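Local coordinates for protein ACDH-11, isoform b (Caenorhabditis elegans, PDB 4Y9J), which belongs to the acyl-CoA dehydrogenase family of flavoproteins and binds flavin-adenine dinucleotide in a four-chain assembly, at residues M190-G195 with G219-S224. Residues are numbered along the deposited sequence; the frame is centred on the assembly and turned at random. Where two conformers were deposited one is given.
Sequences MTEKKG and GYKWFS. With FAD (flavin-adenine dinucleotide), chain E.
Lys193 lies across two aromatic rings of segment 219-224. Its CG sits 3.4 Å above the plane of the Trp222 ring, offset toward the rim, a CH-pi contact. A bend at chi3 (-81°) then carries CE and NZ over one face of Tyr220, where NZ stands 4.6 Å from the ring centroid and only 12° off the normal, the geometry of a cation-pi pair. That ammonium is also hydrogen-bonded to Phe17 O and Thr14 O of the second subunit, so the lysine ties this contact to the subunit interface. Glu192 starts away from the strand, but its extended chain brings OE2 to 2.9 Å from Lys221 NZ; this salt bridge uses the anti side of the carboxylate, 17° out of its plane. Thr205 OG1 and Asp204 N bind the two carboxylate oxygens as well, which should limit its rotation. Between the backbones, Trp222 N donates to Thr191 O at 3.0 Å, and a bridging water donates to that same oxygen and to Phe223 O. Thr191 splits its branches: CG2, anti to the backbone N, reaches Phe223 CD1 at 4.0 Å, whereas OG1 donates to FAD N1 at 2.8 Å. Met190 N and Thr191 N both donate to FAD O2, while Phe223 CB packs 3.3 Å from FAD C10. The arrangement is the flavin-binding wall of the acyl-CoA dehydrogenase middle beta domain, gripping the pyrimidine side of the isoalloxazine.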
loop_
_atom_site.group_PDB
_atom_site.type_symbol
_atom_site.label_atom_id
_atom_site.label_comp_id
_atom_site.label_asym_id
_atom_site.label_seq_id
_atom_site.Cartn_x
_atom_site.Cartn_y
_atom_site.Cartn_z
ATOM N N MET B 190 29.169 7.445 -8.085
ATOM C CA MET B 190 30.427 6.986 -7.561
ATOM C C MET B 190 30.400 5.679 -6.801
ATOM O O MET B 190 31.287 4.773 -6.994
ATOM C CB MET B 190 31.023 8.054 -6.633
ATOM C CG MET B 190 31.588 9.206 -7.421
ATOM S SD MET B 190 32.179 10.607 -6.410
ATOM C CE MET B 190 33.512 9.838 -5.472
ATOM N N THR B 191 29.423 5.588 -5.920
ATOM C CA THR B 191 29.323 4.537 -4.940
ATOM C C THR B 191 28.995 3.210 -5.569
ATOM O O THR B 191 28.057 3.105 -6.374
ATOM C CB THR B 191 28.374 4.875 -3.833
ATOM O OG1 THR B 191 28.766 6.076 -3.189
ATOM C CG2 THR B 191 28.282 3.719 -2.828
ATOM N N GLU B 192 29.781 2.193 -5.213
ATOM C CA GLU B 192 29.522 0.839 -5.690
ATOM C C GLU B 192 29.427 -0.136 -4.498
ATOM O O GLU B 192 29.729 0.248 -3.377
ATOM C CB GLU B 192 30.561 0.434 -6.705
ATOM C CG GLU B 192 30.614 1.395 -7.928
ATOM C CD GLU B 192 31.227 0.835 -9.161
ATOM O OE1 GLU B 192 31.563 -0.386 -9.228
ATOM O OE2 GLU B 192 31.460 1.653 -10.113
ATOM N N LYS B 193 29.124 -1.412 -4.742
ATOM C CA LYS B 193 28.894 -2.312 -3.623
ATOM C C LYS B 193 30.167 -2.475 -2.724
ATOM O O LYS B 193 30.081 -2.553 -1.495
ATOM C CB LYS B 193 28.389 -3.664 -4.083
ATOM C CG LYS B 193 26.963 -3.617 -4.651
ATOM C CD LYS B 193 26.510 -4.981 -5.179
ATOM C CE LYS B 193 27.047 -5.233 -6.569
ATOM N NZ LYS B 193 26.767 -6.569 -7.058
ATOM N N LYS B 194 31.286 -2.558 -3.386
ATOM C CA LYS B 194 32.581 -2.751 -2.692
ATOM C C LYS B 194 33.083 -1.527 -1.955
ATOM O O LYS B 194 33.942 -1.624 -1.082
ATOM C CB LYS B 194 33.607 -3.256 -3.620
ATOM C CG LYS B 194 33.600 -4.757 -3.707
ATOM C CD LYS B 194 34.898 -5.309 -4.315
ATOM C CE LYS B 194 36.036 -4.946 -3.398
ATOM N NZ LYS B 194 37.362 -5.463 -3.872
ATOM N N GLY B 195 32.641 -0.363 -2.357
ATOM C CA GLY B 195 33.020 0.811 -1.572
ATOM C C GLY B 195 32.395 2.102 -2.051
ATOM O O GLY B 195 32.169 2.277 -3.271
ATOM N N GLY B 219 29.082 -1.817 -15.538
ATOM C CA GLY B 219 29.253 -1.761 -14.074
ATOM C C GLY B 219 27.962 -1.745 -13.333
ATOM O O GLY B 219 26.853 -1.770 -13.973
ATOM N N TYR B 220 28.056 -1.669 -11.998
ATOM C CA TYR B 220 26.907 -1.642 -11.154
ATOM C C TYR B 220 26.994 -0.440 -10.212
ATOM O O TYR B 220 27.946 -0.383 -9.415
ATOM C CB TYR B 220 26.794 -2.937 -10.352
ATOM C CG TYR B 220 25.427 -3.149 -9.717
ATOM C CD1 TYR B 220 25.010 -2.493 -8.563
ATOM C CD2 TYR B 220 24.588 -4.091 -10.243
ATOM C CE1 TYR B 220 23.763 -2.748 -8.001
ATOM C CE2 TYR B 220 23.326 -4.300 -9.732
ATOM C CZ TYR B 220 22.917 -3.676 -8.607
ATOM O OH TYR B 220 21.639 -3.938 -8.158
ATOM N N LYS B 221 26.091 0.527 -10.321
ATOM C CA LYS B 221 26.116 1.697 -9.454
ATOM C C LYS B 221 25.149 1.432 -8.301
ATOM O O LYS B 221 23.958 1.219 -8.483
ATOM C CB LYS B 221 25.770 2.929 -10.249
ATOM C CG LYS B 221 26.759 3.182 -11.352
ATOM C CD LYS B 221 28.193 3.436 -10.805
ATOM C CE LYS B 221 29.201 3.565 -11.918
ATOM N NZ LYS B 221 30.498 4.052 -11.372
ATOM N N TRP B 222 25.676 1.425 -7.096
ATOM C CA TRP B 222 24.961 0.914 -5.923
ATOM C C TRP B 222 24.029 1.913 -5.298
ATOM O O TRP B 222 23.062 1.484 -4.677
ATOM C CB TRP B 222 26.002 0.407 -4.912
ATOM C CG TRP B 222 25.566 -0.160 -3.620
ATOM C CD1 TRP B 222 26.149 0.135 -2.400
ATOM C CD2 TRP B 222 24.672 -1.244 -3.384
ATOM N NE1 TRP B 222 25.569 -0.605 -1.404
ATOM C CE2 TRP B 222 24.680 -1.492 -1.979
ATOM C CE3 TRP B 222 23.884 -2.069 -4.208
ATOM C CZ2 TRP B 222 23.887 -2.482 -1.402
ATOM C CZ3 TRP B 222 23.080 -3.043 -3.627
ATOM C CH2 TRP B 222 23.078 -3.231 -2.233
ATOM N N PHE B 223 24.353 3.206 -5.375
ATOM C CA PHE B 223 23.460 4.290 -4.978
ATOM C C PHE B 223 23.522 5.321 -6.092
ATOM O O PHE B 223 24.600 5.908 -6.298
ATOM C CB PHE B 223 23.847 5.055 -3.689
ATOM C CG PHE B 223 23.579 4.293 -2.399
ATOM C CD1 PHE B 223 24.347 3.181 -2.047
ATOM C CD2 PHE B 223 22.501 4.626 -1.588
ATOM C CE1 PHE B 223 24.051 2.472 -0.844
ATOM C CE2 PHE B 223 22.221 3.905 -0.420
ATOM C CZ PHE B 223 22.995 2.839 -0.073
ATOM N N SER B 224 22.373 5.568 -6.734
ATOM C CA SER B 224 22.281 6.636 -7.780
ATOM C C SER B 224 21.042 7.459 -7.539
ATOM O O SER B 224 19.933 7.049 -7.912
ATOM C CB SER B 224 22.192 5.961 -9.155
ATOM O OG SER B 224 23.364 5.297 -9.444
HETATM P PA FAD E . 31.496 2.523 4.033
HETATM O O1A FAD E . 32.744 3.279 3.578
HETATM O O2A FAD E . 31.430 1.013 3.745
HETATM O O5B FAD E . 31.387 2.569 5.644
HETATM C C5B FAD E . 31.354 3.833 6.295
HETATM C C4B FAD E . 31.987 3.655 7.647
HETATM O O4B FAD E . 33.334 3.207 7.381
HETATM C C3B FAD E . 32.034 4.903 8.467
HETATM O O3B FAD E . 32.241 4.618 9.902
HETATM C C2B FAD E . 33.367 5.449 7.992
HETATM O O2B FAD E . 33.907 6.412 8.911
HETATM C C1B FAD E . 34.215 4.155 7.943
HETATM N N9A FAD E . 35.447 4.334 7.152
HETATM C C8A FAD E . 35.553 4.334 5.785
HETATM N N7A FAD E . 36.843 4.595 5.425
HETATM C C5A FAD E . 37.581 4.715 6.573
HETATM C C6A FAD E . 38.986 4.976 6.897
HETATM N N6A FAD E . 39.900 5.126 5.898
HETATM N N1A FAD E . 39.312 5.038 8.212
HETATM C C2A FAD E . 38.404 4.908 9.187
HETATM N N3A FAD E . 37.113 4.661 8.970
HETATM C C4A FAD E . 36.660 4.555 7.699
HETATM N N1 FAD E . 26.559 7.755 -3.753
HETATM C C2 FAD E . 26.643 8.131 -5.065
HETATM O O2 FAD E . 27.761 8.003 -5.629
HETATM N N3 FAD E . 25.691 8.707 -5.719
HETATM C C4 FAD E . 24.484 8.946 -5.263
HETATM O O4 FAD E . 23.626 9.465 -5.942
HETATM C C4X FAD E . 24.282 8.543 -3.825
HETATM N N5 FAD E . 22.978 8.644 -3.308
HETATM C C5X FAD E . 22.909 8.210 -1.955
HETATM C C6 FAD E . 21.617 8.359 -1.368
HETATM C C7 FAD E . 21.457 7.977 0.006
HETATM C C7M FAD E . 20.091 8.198 0.572
HETATM C C8 FAD E . 22.581 7.384 0.701
HETATM C C8M FAD E . 22.409 6.941 2.163
HETATM C C9 FAD E . 23.842 7.231 0.136
HETATM C C9A FAD E . 24.031 7.618 -1.232
HETATM N N10 FAD E . 25.253 7.436 -1.818
HETATM C C10 FAD E . 25.375 7.876 -3.159
HETATM C "C1'" FAD E . 26.318 6.772 -1.156
HETATM C "C2'" FAD E . 27.161 7.509 -0.108
HETATM O "O2'" FAD E . 28.092 8.401 -0.689
HETATM C "C3'" FAD E . 27.899 6.465 0.725
HETATM O "O3'" FAD E . 26.887 5.778 1.419
HETATM C "C4'" FAD E . 28.905 7.113 1.659
HETATM O "O4'" FAD E . 29.931 7.797 0.937
HETATM C "C5'" FAD E . 29.506 6.078 2.617
HETATM O "O5'" FAD E . 30.178 5.005 1.837
HETATM P P FAD E . 29.634 3.451 2.067
HETATM O O1P FAD E . 28.160 3.482 2.000
HETATM O O2P FAD E . 30.444 2.563 1.156
HETATM O O3P FAD E . 30.106 3.169 3.609
HETATM O O HOH W 1 26.746 5.270 -7.941
HETATM O O HOH W 2 30.518 -2.389 -10.701
HETATM O O HOH W 3 28.325 -2.151 -7.243
#